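Putative uncharacterized protein Ta1305 (Thermoplasma acidophilum, PDB 4RKS) phosphorylates (R)-mevalonate with ATP to give (R)-3-phosphomevalonate, a step in the alternative mevalonate pathway to isoprenoids found in extreme acidophiles of the Thermoplasmatales. Local coordinates at residues 27-32 and 127-132; 36-41 and 209-214; 52-57 and 169-174; 266-271 and 291-296. One frame throughout, in Å; residues are numbered along the deposited sequence.

How the interactions relate
Two of the four contacts touch mevalonate and the other two lie close by. Interactions 2 and 4 are the pair on the ligand; their centres are about 13 Å apart, and they meet each other where L37 CD1 reaches V293 O (3.5 Å) and I210 CD1 reaches G295 CA (3.6 Å). Interaction 3 pairs neighbouring strands, with the S53 side chain about 5 Å from mevalonate, and its A54 N probably donates a hydrogen bond to V36 O of interaction 2 (3.0 Å). Interaction 1 is joined to interaction 3 through the adjacent strands 24-34 and 53-59, T32 CB packing on I56 O (3.3 Å). It carries S127 of the ATP site and places the D128 side chain about 6 Å from mevalonate.

Interaction 1. Residues 27-32 and 127-132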
loop_
_atom_site.group_PDB
_atom_site.type_symbol
_atom_site.label_atom_id
_atom_site.label_comp_id
_atom_site.label_asym_id
_atom_site.label_seq_id
_atom_site.Cartn_x
_atom_site.Cartn_y
_atom_site.Cartn_z
ATOM N N SER A 27 3.253 16.854 -5.010
ATOM C CA SER A 27 3.511 15.486 -5.469
ATOM C C SER A 27 2.244 14.653 -5.375
ATOM O O SER A 27 1.260 15.095 -4.795
ATOM C CB SER A 27 4.636 14.846 -4.658
ATOM O OG SER A 27 4.323 14.860 -3.277
ATOM N N THR A 28 2.282 13.444 -5.936
ATOM C CA THR A 28 1.122 12.545 -6.004
ATOM C C THR A 28 1.594 11.084 -5.871
ATOM O O THR A 28 2.570 10.709 -6.491
ATOM C CB THR A 28 0.349 12.722 -7.354
ATOM O OG1 THR A 28 -0.152 14.061 -7.454
ATOM C CG2 THR A 28 -0.832 11.716 -7.492
ATOM N N ALA A 29 0.922 10.265 -5.068
ATOM C CA ALA A 29 1.177 8.816 -5.101
ATOM C C ALA A 29 -0.146 8.050 -5.048
ATOM O O ALA A 29 -1.212 8.644 -4.794
ATOM C CB ALA A 29 2.097 8.397 -3.962
ATOM N N TYR A 30 -0.075 6.737 -5.278
ATOM C CA TYR A 30 -1.254 5.872 -5.364
ATOM C C TYR A 30 -1.267 4.849 -4.239
ATOM O O TYR A 30 -0.206 4.384 -3.822
ATOM C CB TYR A 30 -1.290 5.180 -6.749
ATOM C CG TYR A 30 -1.272 6.226 -7.823
ATOM C CD1 TYR A 30 -2.412 6.979 -8.083
ATOM C CD2 TYR A 30 -0.106 6.532 -8.510
ATOM C CE1 TYR A 30 -2.405 7.969 -9.028
ATOM C CE2 TYR A 30 -0.080 7.540 -9.462
ATOM C CZ TYR A 30 -1.243 8.253 -9.711
ATOM O OH TYR A 30 -1.254 9.258 -10.636
ATOM N N PRO A 31 -2.470 4.490 -3.754
ATOM C CA PRO A 31 -2.606 3.506 -2.677
ATOM C C PRO A 31 -2.190 2.110 -3.113
ATOM O O PRO A 31 -1.915 1.837 -4.286
ATOM C CB PRO A 31 -4.103 3.564 -2.332
ATOM C CG PRO A 31 -4.750 3.944 -3.639
ATOM C CD PRO A 31 -3.783 4.920 -4.280
ATOM N N THR A 32 -2.094 1.209 -2.145
ATOM C CA THR A 32 -1.518 -0.088 -2.430
ATOM C C THR A 32 -2.366 -1.236 -1.879
ATOM O O THR A 32 -3.215 -1.041 -0.996
ATOM C CB THR A 32 -0.076 -0.193 -1.860
ATOM O OG1 THR A 32 -0.122 -0.160 -0.436
ATOM C CG2 THR A 32 0.773 0.971 -2.342
ATOM N N SER A 127 -1.250 7.427 4.970
ATOM C CA SER A 127 -1.351 6.161 4.233
ATOM C C SER A 127 -0.020 5.848 3.557
ATOM O O SER A 127 0.907 6.662 3.610
ATOM C CB SER A 127 -2.466 6.230 3.185
ATOM O OG SER A 127 -2.132 7.143 2.148
ATOM N N ASP A 128 0.070 4.686 2.914
ATOM C CA ASP A 128 1.232 4.356 2.078
ATOM C C ASP A 128 1.466 5.413 0.996
ATOM O O ASP A 128 2.595 5.858 0.794
ATOM C CB ASP A 128 1.065 2.986 1.411
ATOM C CG ASP A 128 1.296 1.821 2.369
ATOM O OD1 ASP A 128 1.925 2.019 3.436
ATOM O OD2 ASP A 128 0.863 0.695 2.037
ATOM N N ALA A 129 0.400 5.787 0.290
ATOM C CA ALA A 129 0.458 6.823 -0.740
ATOM C C ALA A 129 0.904 8.170 -0.168
ATOM O O ALA A 129 1.642 8.913 -0.811
ATOM C CB ALA A 129 -0.918 6.975 -1.434
ATOM N N GLY A 130 0.444 8.492 1.033
ATOM C CA GLY A 130 0.829 9.740 1.662
ATOM C C GLY A 130 2.324 9.739 1.928
ATOM O O GLY A 130 3.022 10.710 1.622
ATOM N N ALA A 131 2.810 8.632 2.487
ATOM C CA ALA A 131 4.223 8.474 2.790
ATOM C C ALA A 131 5.071 8.572 1.525
ATOM O O ALA A 131 6.007 9.363 1.460
ATOM C CB ALA A 131 4.472 7.140 3.484
ATOM N N ALA A 132 4.738 7.766 0.523
ATOM C CA ALA A 132 5.471 7.784 -0.737
ATOM C C ALA A 132 5.452 9.178 -1.393
ATOM O O ALA A 132 6.448 9.601 -1.990
ATOM C CB ALA A 132 4.903 6.735 -1.678
#
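D128, A129 and A132, from the first turns of helix 128-141, come down on residues 29-32 at the end of strand 24-34. Just ahead of them S127, an ATP-binding residue, is the N-cap: its OG accepts from G130 N at 3.1 Å (154°), fixing how the helix starts. D128 reaches across to T32, the two side chains crossing at about a right angle, with OD2 lying 2.8 Å from T32 OG1. T32 presents that hydroxyl because chi1 of 67° places OG1 between the backbone N and the carbonyl carbon. The other carboxylate oxygen, OD1, takes a weak hydrogen bond from S160 N, so the carboxylate lies between strand residue T32 and the residue just before helix 161-166. A129 drives its methyl onto the Y30-P31 peptide: CB is 3.5 Å from Y30 C and 3.7 Å from P31 N. Its carbonyl oxygen comes closer still, A129 O lying 3.2 Å from A29 CB, so small residues let the backbones come near. One turn after D128, A132 closes the contact, its CB 4.0 Å from A29 CB, while S164 of helix 161-166 packs on both alanines. The arrangement is consistent with the GHMP kinase fold, in which a glycine- and serine-rich nucleotide-binding loop runs into a helix that packs on the N-terminal sheet.

Interaction 2. Residues 36-41 and 209-214; sequences VLLGGI and VIHQNI. With MEV ((R)-mevalonate), chain C.
A hydrogen bond from G40 N to H211 ND1 joins the two halves of a GHMP kinase across the mevalonate pocket: the loop after strand 24-34 belongs to the N-terminal domain and helix 207-214 to the C-terminal one. The bond is 3.0 Å long and almost straight at 172°, although the donor stands 26° out of the ring plane. I41 then lies over one face, a CH-pi contact in which CD1 is 3.9 Å from the ring centroid and 14° off its normal. The ligand is near the edge, in plane, with mevalonate O8 3.6 Å from H211 NE2. The same loop grips the substrate carboxylate, L38 N giving mevalonate O4 a straight bond of 2.8 Å, while I210 CD1 meets the methyl C6 from the helix side. Beside the ring, I214 backs the loop: its CG2, set between the backbone N and the carbonyl carbon, presses on G39 C at 3.5 Å. I214 CD1 also lies 3.9 Å from G39 CA, so the helix packs directly on the glycine backbone; G40 has a positive phi. One shell out, H211 NE2 is hydrogen-bonded to E159 OE2, a substrate-binding residue. Both ring nitrogens are thus engaged, which fixes the flip and tilt of the imidazole. H51 NE2 is hydrogen-bonded to G39 N and Y220 OH to G39 O. Finally, a water accepts from I41 N at 2.9 Å and donates a weak bond to H211 O at 3.1 Å.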
loop_
_atom_site.group_PDB
_atom_site.type_symbol
_atom_site.label_atom_id
_atom_site.label_comp_id
_atom_site.label_asym_id
_atom_site.label_seq_id
_atom_site.Cartn_x
_atom_site.Cartn_y
_atom_site.Cartn_z
ATOM N N VAL A 36 1.904 -10.388 -0.970
ATOM C CA VAL A 36 2.369 -11.223 0.148
ATOM C C VAL A 36 2.221 -10.325 1.360
ATOM O O VAL A 36 2.844 -9.256 1.434
ATOM C CB VAL A 36 3.825 -11.724 -0.026
ATOM C CG1 VAL A 36 4.312 -12.487 1.233
ATOM C CG2 VAL A 36 3.924 -12.633 -1.257
ATOM N N LEU A 37 1.360 -10.739 2.281
ATOM C CA LEU A 37 0.772 -9.828 3.244
ATOM C C LEU A 37 1.655 -9.625 4.456
ATOM O O LEU A 37 2.124 -10.595 5.047
ATOM C CB LEU A 37 -0.607 -10.351 3.671
ATOM C CG LEU A 37 -1.602 -10.447 2.515
ATOM C CD1 LEU A 37 -2.904 -11.123 2.954
ATOM C CD2 LEU A 37 -1.858 -9.059 1.968
ATOM N N LEU A 38 1.852 -8.362 4.842
ATOM C CA LEU A 38 2.707 -8.054 5.983
ATOM C C LEU A 38 1.989 -8.129 7.332
ATOM O O LEU A 38 0.914 -7.563 7.514
ATOM C CB LEU A 38 3.317 -6.661 5.826
ATOM C CG LEU A 38 4.197 -6.245 7.004
ATOM C CD1 LEU A 38 5.452 -7.105 7.028
ATOM C CD2 LEU A 38 4.544 -4.768 6.888
ATOM N N GLY A 39 2.606 -8.827 8.278
ATOM C CA GLY A 39 2.168 -8.792 9.653
ATOM C C GLY A 39 3.373 -8.756 10.557
ATOM O O GLY A 39 4.166 -9.708 10.583
ATOM N N GLY A 40 3.519 -7.664 11.303
ATOM C CA GLY A 40 4.610 -7.543 12.254
ATOM C C GLY A 40 5.569 -6.426 11.904
ATOM O O GLY A 40 6.071 -6.339 10.782
ATOM N N ILE A 41 5.837 -5.578 12.891
ATOM C CA ILE A 41 6.725 -4.438 12.736
ATOM C C ILE A 41 7.811 -4.502 13.833
ATOM O O ILE A 41 7.511 -4.778 14.996
ATOM C CB ILE A 41 5.890 -3.115 12.785
ATOM C CG1 ILE A 41 5.904 -2.421 11.431
ATOM C CG2 ILE A 41 6.339 -2.182 13.881
ATOM C CD1 ILE A 41 5.324 -3.247 10.338
ATOM N N VAL A 209 -3.434 -3.136 15.485
ATOM C CA VAL A 209 -3.936 -4.340 16.137
ATOM C C VAL A 209 -3.481 -5.588 15.392
ATOM O O VAL A 209 -3.134 -6.598 16.007
ATOM C CB VAL A 209 -5.472 -4.334 16.222
ATOM C CG1 VAL A 209 -5.977 -5.594 16.903
ATOM C CG2 VAL A 209 -5.952 -3.089 16.955
ATOM N N ILE A 210 -3.480 -5.510 14.062
ATOM C CA ILE A 210 -3.016 -6.616 13.231
ATOM C C ILE A 210 -1.542 -6.911 13.535
ATOM O O ILE A 210 -1.188 -8.028 13.911
ATOM C CB ILE A 210 -3.211 -6.318 11.723
ATOM C CG1 ILE A 210 -4.710 -6.253 11.383
ATOM C CG2 ILE A 210 -2.508 -7.378 10.879
ATOM C CD1 ILE A 210 -5.040 -5.762 9.957
ATOM N N HIS A 211 -0.691 -5.901 13.386
ATOM C CA HIS A 211 0.726 -6.028 13.717
ATOM C C HIS A 211 0.956 -6.498 15.160
ATOM O O HIS A 211 1.754 -7.403 15.416
ATOM C CB HIS A 211 1.441 -4.689 13.482
ATOM C CG HIS A 211 1.523 -4.297 12.041
ATOM N ND1 HIS A 211 1.779 -5.207 11.037
ATOM C CD2 HIS A 211 1.368 -3.097 11.432
ATOM C CE1 HIS A 211 1.786 -4.582 9.873
ATOM N NE2 HIS A 211 1.539 -3.301 10.084
ATOM N N GLN A 212 0.256 -5.888 16.104
ATOM C CA GLN A 212 0.446 -6.232 17.515
ATOM C C GLN A 212 0.051 -7.687 17.816
ATOM O O GLN A 212 0.743 -8.387 18.549
ATOM C CB GLN A 212 -0.352 -5.269 18.406
ATOM C CG GLN A 212 -0.115 -5.454 19.904
ATOM C CD GLN A 212 -0.826 -4.409 20.759
ATOM O OE1 GLN A 212 -1.715 -3.692 20.286
ATOM N NE2 GLN A 212 -0.432 -4.317 22.027
ATOM N N ASN A 213 -1.040 -8.168 17.237
ATOM C CA ASN A 213 -1.499 -9.514 17.609
ATOM C C ASN A 213 -0.884 -10.661 16.803
ATOM O O ASN A 213 -0.652 -11.738 17.348
ATOM C CB ASN A 213 -3.017 -9.587 17.518
ATOM C CG ASN A 213 -3.692 -8.871 18.661
ATOM O OD1 ASN A 213 -4.140 -9.493 19.624
ATOM N ND2 ASN A 213 -3.743 -7.558 18.576
ATOM N N ILE A 214 -0.599 -10.438 15.518
ATOM C CA ILE A 214 -0.115 -11.527 14.678
ATOM C C ILE A 214 1.173 -12.149 15.221
ATOM O O ILE A 214 1.381 -13.353 15.103
ATOM C CB ILE A 214 0.124 -11.087 13.214
ATOM C CG1 ILE A 214 0.076 -12.317 12.309
ATOM C CG2 ILE A 214 1.474 -10.316 13.054
ATOM C CD1 ILE A 214 0.528 -12.069 10.898
HETATM C C8 MEV C . 0.370 -3.534 5.705
HETATM O O8 MEV C . 1.089 -2.711 6.604
HETATM C C2 MEV C . -0.652 -4.314 6.502
HETATM C C3 MEV C . -1.759 -5.007 5.726
HETATM O O7 MEV C . -2.383 -4.160 4.796
HETATM C C4 MEV C . -1.229 -6.226 4.990
HETATM C C5 MEV C . -0.605 -5.899 3.646
HETATM O O3 MEV C . -1.184 -5.137 2.814
HETATM O O4 MEV C . 0.520 -6.376 3.365
HETATM C C6 MEV C . -2.791 -5.442 6.743
HETATM O O HOH W 1 4.484 -5.898 15.489
#

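Interaction 3. Residues 52-57 and 169-174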
loop_
_atom_site.group_PDB
_atom_site.type_symbol
_atom_site.label_atom_id
_atom_site.label_comp_id
_atom_site.label_asym_id
_atom_site.label_seq_id
_atom_site.Cartn_x
_atom_site.Cartn_y
_atom_site.Cartn_z
ATOM N N THR A 52 9.534 -10.448 4.982
ATOM C CA THR A 52 9.392 -10.079 3.566
ATOM C C THR A 52 7.922 -10.017 3.120
ATOM O O THR A 52 7.123 -10.863 3.504
ATOM C CB THR A 52 10.161 -11.073 2.674
ATOM O OG1 THR A 52 11.562 -10.971 2.959
ATOM C CG2 THR A 52 9.923 -10.807 1.188
ATOM N N SER A 53 7.569 -9.003 2.336
ATOM C CA SER A 53 6.208 -8.863 1.820
ATOM C C SER A 53 6.254 -8.423 0.365
ATOM O O SER A 53 7.322 -8.132 -0.156
ATOM C CB SER A 53 5.403 -7.864 2.657
ATOM O OG SER A 53 6.076 -6.619 2.752
ATOM N N ALA A 54 5.092 -8.391 -0.285
ATOM C CA ALA A 54 4.987 -7.923 -1.663
ATOM C C ALA A 54 3.672 -7.162 -1.879
ATOM O O ALA A 54 2.701 -7.353 -1.147
ATOM C CB ALA A 54 5.096 -9.109 -2.653
ATOM N N GLY A 55 3.636 -6.290 -2.876
ATOM C CA GLY A 55 2.424 -5.531 -3.106
ATOM C C GLY A 55 2.320 -4.892 -4.474
ATOM O O GLY A 55 3.274 -4.901 -5.255
ATOM N N ILE A 56 1.148 -4.324 -4.749
ATOM C CA ILE A 56 0.898 -3.567 -5.982
ATOM C C ILE A 56 0.362 -2.184 -5.639
ATOM O O ILE A 56 -0.342 -2.033 -4.642
ATOM C CB ILE A 56 -0.159 -4.242 -6.884
ATOM C CG1 ILE A 56 -1.332 -4.707 -6.019
ATOM C CG2 ILE A 56 0.429 -5.361 -7.695
ATOM C CD1 ILE A 56 -2.489 -5.314 -6.806
ATOM N N ALA A 57 0.676 -1.185 -6.460
ATOM C CA ALA A 57 -0.020 0.099 -6.395
ATOM C C ALA A 57 -1.230 0.057 -7.331
ATOM O O ALA A 57 -1.159 -0.529 -8.409
ATOM C CB ALA A 57 0.903 1.238 -6.765
ATOM N N LEU A 169 4.288 -3.887 -9.378
ATOM C CA LEU A 169 4.428 -4.977 -8.427
ATOM C C LEU A 169 5.808 -4.891 -7.806
ATOM O O LEU A 169 6.797 -4.814 -8.523
ATOM C CB LEU A 169 4.250 -6.335 -9.100
ATOM C CG LEU A 169 4.564 -7.584 -8.284
ATOM C CD1 LEU A 169 3.602 -7.703 -7.111
ATOM C CD2 LEU A 169 4.511 -8.845 -9.185
ATOM N N THR A 170 5.860 -4.894 -6.477
ATOM C CA THR A 170 7.126 -4.824 -5.769
ATOM C C THR A 170 7.225 -5.944 -4.755
ATOM O O THR A 170 6.209 -6.541 -4.360
ATOM C CB THR A 170 7.301 -3.485 -5.029
ATOM O OG1 THR A 170 6.199 -3.297 -4.134
ATOM C CG2 THR A 170 7.403 -2.313 -6.024
ATOM N N ILE A 171 8.461 -6.240 -4.369
ATOM C CA ILE A 171 8.751 -7.073 -3.226
ATOM C C ILE A 171 9.581 -6.242 -2.262
ATOM O O ILE A 171 10.508 -5.552 -2.676
ATOM C CB ILE A 171 9.523 -8.357 -3.609
ATOM C CG1 ILE A 171 8.621 -9.340 -4.349
ATOM C CG2 ILE A 171 10.140 -9.012 -2.369
ATOM C CD1 ILE A 171 9.389 -10.457 -4.979
ATOM N N THR A 172 9.241 -6.280 -0.981
ATOM C CA THR A 172 10.065 -5.615 0.008
ATOM C C THR A 172 10.681 -6.683 0.890
ATOM O O THR A 172 10.003 -7.242 1.756
ATOM C CB THR A 172 9.271 -4.614 0.833
ATOM O OG1 THR A 172 8.769 -3.600 -0.040
ATOM C CG2 THR A 172 10.162 -3.958 1.909
ATOM N N TRP A 173 11.944 -7.004 0.605
ATOM C CA TRP A 173 12.727 -7.980 1.380
ATOM C C TRP A 173 13.031 -7.409 2.750
ATOM O O TRP A 173 13.320 -6.229 2.862
ATOM C CB TRP A 173 14.047 -8.332 0.665
ATOM C CG TRP A 173 13.870 -8.751 -0.775
ATOM C CD1 TRP A 173 14.024 -7.966 -1.887
ATOM C CD2 TRP A 173 13.472 -10.041 -1.251
ATOM N NE1 TRP A 173 13.770 -8.694 -3.020
ATOM C CE2 TRP A 173 13.414 -9.967 -2.660
ATOM C CE3 TRP A 173 13.151 -11.250 -0.623
ATOM C CZ2 TRP A 173 13.060 -11.059 -3.451
ATOM C CZ3 TRP A 173 12.801 -12.333 -1.407
ATOM C CH2 TRP A 173 12.752 -12.229 -2.811
ATOM N N SER A 174 12.990 -8.233 3.787
ATOM C CA SER A 174 13.255 -7.736 5.138
ATOM C C SER A 174 13.584 -8.865 6.102
ATOM O O SER A 174 12.957 -9.929 6.074
ATOM C CB SER A 174 12.061 -6.939 5.675
ATOM O OG SER A 174 12.333 -6.443 6.981
HETATM O O HOH W 2 8.489 -6.432 3.989
#
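An antiparallel ladder pairs S53 to I56 with L169 to T172 in the N-terminal domain of this GHMP kinase, between strand 24-34 on one flank and strand 179-185 on the other. It has two hydrogen-bonded pairs. S53 and T172 exchange bonds in both directions, the shorter being T172 N to S53 O at 2.8 Å; G55 and T170 do the same, with T170 N to G55 O at 2.9 Å. A54 opposite I171 and I56 opposite L169 are the non-hydrogen-bonded pairs. T52, just before the strand, extends the ladder with its side chain: S174 N donates to T52 OG1 at 3.2 Å (156°), and that hydroxyl is also hydrogen-bonded to D228 OD1. Apolar contacts gather on the face of A54, I56, L169 and I171, which lies against helix 220-238 through A231 and I234. There A54 CB meets I171 CG1 at 3.9 Å, and I56 CG2 meets L169 CD1 at 4.0 Å. In T52 a chi1 of -65° turns OG1 opposite the carbonyl carbon, to S174 N, and CG2 opposite the backbone N, within 3.7 Å of W173 CE3. The face of S53, G55, T170 and T172 looks instead to the substrate side, where L38 packs on S53. A water is held there, accepting from S53 OG at 2.7 Å and donating to T172 O, which also takes the S53 amide.

Interaction 4. Residues 266-271 and 291-296. With MEV ((R)-mevalonate), chain C; SO4 (sulfate ion), chain E; SO4 (sulfate ion), chain D.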
loop_
_atom_site.group_PDB
_atom_site.type_symbol
_atom_site.label_atom_id
_atom_site.label_comp_id
_atom_site.label_asym_id
_atom_site.label_seq_id
_atom_site.Cartn_x
_atom_site.Cartn_y
_atom_site.Cartn_z
ATOM N N VAL A 266 -8.280 -11.917 15.628
ATOM C CA VAL A 266 -8.481 -10.845 14.656
ATOM C C VAL A 266 -9.216 -11.375 13.421
ATOM O O VAL A 266 -8.623 -12.069 12.594
ATOM C CB VAL A 266 -7.136 -10.219 14.236
ATOM C CG1 VAL A 266 -7.351 -9.134 13.185
ATOM C CG2 VAL A 266 -6.425 -9.659 15.452
ATOM N N ASN A 267 -10.502 -11.058 13.301
ATOM C CA ASN A 267 -11.315 -11.610 12.220
ATOM C C ASN A 267 -11.678 -10.574 11.174
ATOM O O ASN A 267 -12.656 -9.835 11.328
ATOM C CB ASN A 267 -12.597 -12.240 12.768
ATOM C CG ASN A 267 -13.350 -13.022 11.710
ATOM O OD1 ASN A 267 -12.744 -13.652 10.840
ATOM N ND2 ASN A 267 -14.675 -12.974 11.768
ATOM N N VAL A 268 -10.891 -10.533 10.102
ATOM C CA VAL A 268 -11.078 -9.554 9.051
ATOM C C VAL A 268 -12.171 -9.976 8.064
ATOM O O VAL A 268 -12.920 -9.134 7.576
ATOM C CB VAL A 268 -9.770 -9.318 8.273
ATOM C CG1 VAL A 268 -9.992 -8.324 7.145
ATOM C CG2 VAL A 268 -8.678 -8.833 9.208
ATOM N N ILE A 269 -12.252 -11.272 7.759
ATOM C CA ILE A 269 -13.230 -11.734 6.781
ATOM C C ILE A 269 -14.544 -12.050 7.489
ATOM O O ILE A 269 -14.702 -13.101 8.115
ATOM C CB ILE A 269 -12.731 -12.963 5.997
ATOM C CG1 ILE A 269 -11.407 -12.637 5.307
ATOM C CG2 ILE A 269 -13.747 -13.366 4.943
ATOM C CD1 ILE A 269 -10.772 -13.817 4.595
ATOM N N ARG A 270 -15.469 -11.101 7.395
ATOM C CA ARG A 270 -16.749 -11.145 8.083
ATOM C C ARG A 270 -17.771 -11.919 7.248
ATOM O O ARG A 270 -17.454 -12.366 6.143
ATOM C CB ARG A 270 -17.226 -9.718 8.369
ATOM C CG ARG A 270 -16.232 -8.891 9.204
ATOM C CD ARG A 270 -16.204 -9.328 10.672
ATOM N NE ARG A 270 -17.519 -9.168 11.296
ATOM C CZ ARG A 270 -17.980 -8.027 11.809
ATOM N NH1 ARG A 270 -17.226 -6.937 11.791
ATOM N NH2 ARG A 270 -19.199 -7.975 12.343
ATOM N N GLU A 271 -18.990 -12.070 7.768
ATOM C CA GLU A 271 -19.966 -13.001 7.191
ATOM C C GLU A 271 -20.292 -12.755 5.718
ATOM O O GLU A 271 -20.216 -13.679 4.908
ATOM C CB GLU A 271 -21.271 -12.984 7.997
ATOM C CG GLU A 271 -22.332 -13.909 7.414
ATOM C CD GLU A 271 -23.614 -13.945 8.230
ATOM O OE1 GLU A 271 -24.573 -13.227 7.866
ATOM O OE2 GLU A 271 -23.664 -14.706 9.222
ATOM N N TYR A 291 -8.859 -13.847 -5.468
ATOM C CA TYR A 291 -9.148 -12.722 -4.576
ATOM C C TYR A 291 -8.063 -12.502 -3.523
ATOM O O TYR A 291 -7.315 -13.409 -3.199
ATOM C CB TYR A 291 -10.493 -12.921 -3.868
ATOM C CG TYR A 291 -10.417 -13.883 -2.711
ATOM C CD1 TYR A 291 -10.601 -15.246 -2.909
ATOM C CD2 TYR A 291 -10.163 -13.435 -1.422
ATOM C CE1 TYR A 291 -10.523 -16.131 -1.862
ATOM C CE2 TYR A 291 -10.084 -14.315 -0.368
ATOM C CZ TYR A 291 -10.262 -15.659 -0.592
ATOM O OH TYR A 291 -10.188 -16.536 0.459
ATOM N N ILE A 292 -8.029 -11.283 -2.985
ATOM C CA ILE A 292 -7.132 -10.873 -1.901
ATOM C C ILE A 292 -7.942 -10.148 -0.817
ATOM O O ILE A 292 -8.849 -9.384 -1.137
ATOM C CB ILE A 292 -6.011 -9.932 -2.417
ATOM C CG1 ILE A 292 -5.088 -10.658 -3.396
ATOM C CG2 ILE A 292 -5.194 -9.320 -1.251
ATOM C CD1 ILE A 292 -4.195 -9.720 -4.181
ATOM N N VAL A 293 -7.625 -10.392 0.456
ATOM C CA VAL A 293 -8.138 -9.574 1.555
ATOM C C VAL A 293 -6.944 -9.084 2.368
ATOM O O VAL A 293 -6.136 -9.899 2.801
ATOM C CB VAL A 293 -9.102 -10.368 2.479
ATOM C CG1 VAL A 293 -9.589 -9.498 3.632
ATOM C CG2 VAL A 293 -10.277 -10.955 1.675
ATOM N N THR A 294 -6.813 -7.774 2.571
ATOM C CA THR A 294 -5.688 -7.265 3.362
ATOM C C THR A 294 -6.146 -7.017 4.804
ATOM O O THR A 294 -6.506 -7.956 5.491
ATOM C CB THR A 294 -5.069 -5.978 2.734
ATOM O OG1 THR A 294 -6.055 -4.935 2.651
ATOM C CG2 THR A 294 -4.556 -6.276 1.329
ATOM N N GLY A 295 -6.153 -5.771 5.265
ATOM C CA GLY A 295 -6.531 -5.501 6.647
ATOM C C GLY A 295 -7.924 -4.910 6.811
ATOM O O GLY A 295 -8.519 -4.992 7.874
ATOM N N GLY A 296 -8.443 -4.308 5.750
ATOM C CA GLY A 296 -9.738 -3.661 5.807
ATOM C C GLY A 296 -10.863 -4.575 5.363
ATOM O O GLY A 296 -10.649 -5.737 5.025
HETATM C C8 MEV C . 0.370 -3.534 5.705
HETATM O O8 MEV C . 1.089 -2.711 6.604
HETATM C C2 MEV C . -0.652 -4.314 6.502
HETATM C C3 MEV C . -1.759 -5.007 5.726
HETATM O O7 MEV C . -2.383 -4.160 4.796
HETATM C C4 MEV C . -1.229 -6.226 4.990
HETATM C C5 MEV C . -0.605 -5.899 3.646
HETATM O O3 MEV C . -1.184 -5.137 2.814
HETATM O O4 MEV C . 0.520 -6.376 3.365
HETATM C C6 MEV C . -2.791 -5.442 6.743
HETATM S S SO4 E . -19.142 -12.459 11.395
HETATM O O1 SO4 E . -18.336 -13.608 10.990
HETATM O O2 SO4 E . -18.468 -11.768 12.491
HETATM O O3 SO4 E . -19.306 -11.547 10.266
HETATM O O4 SO4 E . -20.461 -12.909 11.832
HETATM S S SO4 D . -19.534 -3.858 12.710
HETATM O O1 SO4 D . -19.959 -5.185 13.150
HETATM O O2 SO4 D . -18.080 -3.831 12.620
HETATM O O3 SO4 D . -20.118 -3.559 11.404
HETATM O O4 SO4 D . -19.973 -2.852 13.673
#
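Packed together on V293 are V268 and I269, and V268 also reaches the two glycines G295 and G296; here, in the C-terminal domain of the GHMP kinase fold, the loop ahead of helix 271-283 meets the residues after strand 289-292 beside the mevalonate pocket. The hydrophobic part centres on V293: its CG1 lies 3.7 Å from V268 CG1 and 4.0 Å from I269 CG1. I269 also reaches I277 and Q274 of the following helix, so it links V293 to that helix. V268 has further contacts with backbone oxygens. Its CG1, carried there by a chi1 of 178°, touches G296 O at 3.4 Å and G295 O at 3.7 Å. The same segment also meets the substrate: T294 CB comes to 3.8 Å from mevalonate O7, and G295 N lies 3.7 Å from the methyl C6 of mevalonate. V293 O is itself bonded to H258 NE2 of helix 243-262. The polar part is at the surface, with two sulfates that probably come from the crystallisation liquor. One sits at the start of helix 271-283, where R270 NE donates to its O2 and O3. R270, bent at chi2 and chi3, offers its guanidinium edge to the second sulfate, NH2 donating to O1 at 3.0 Å and NH1 more weakly to O2 at 3.3 Å.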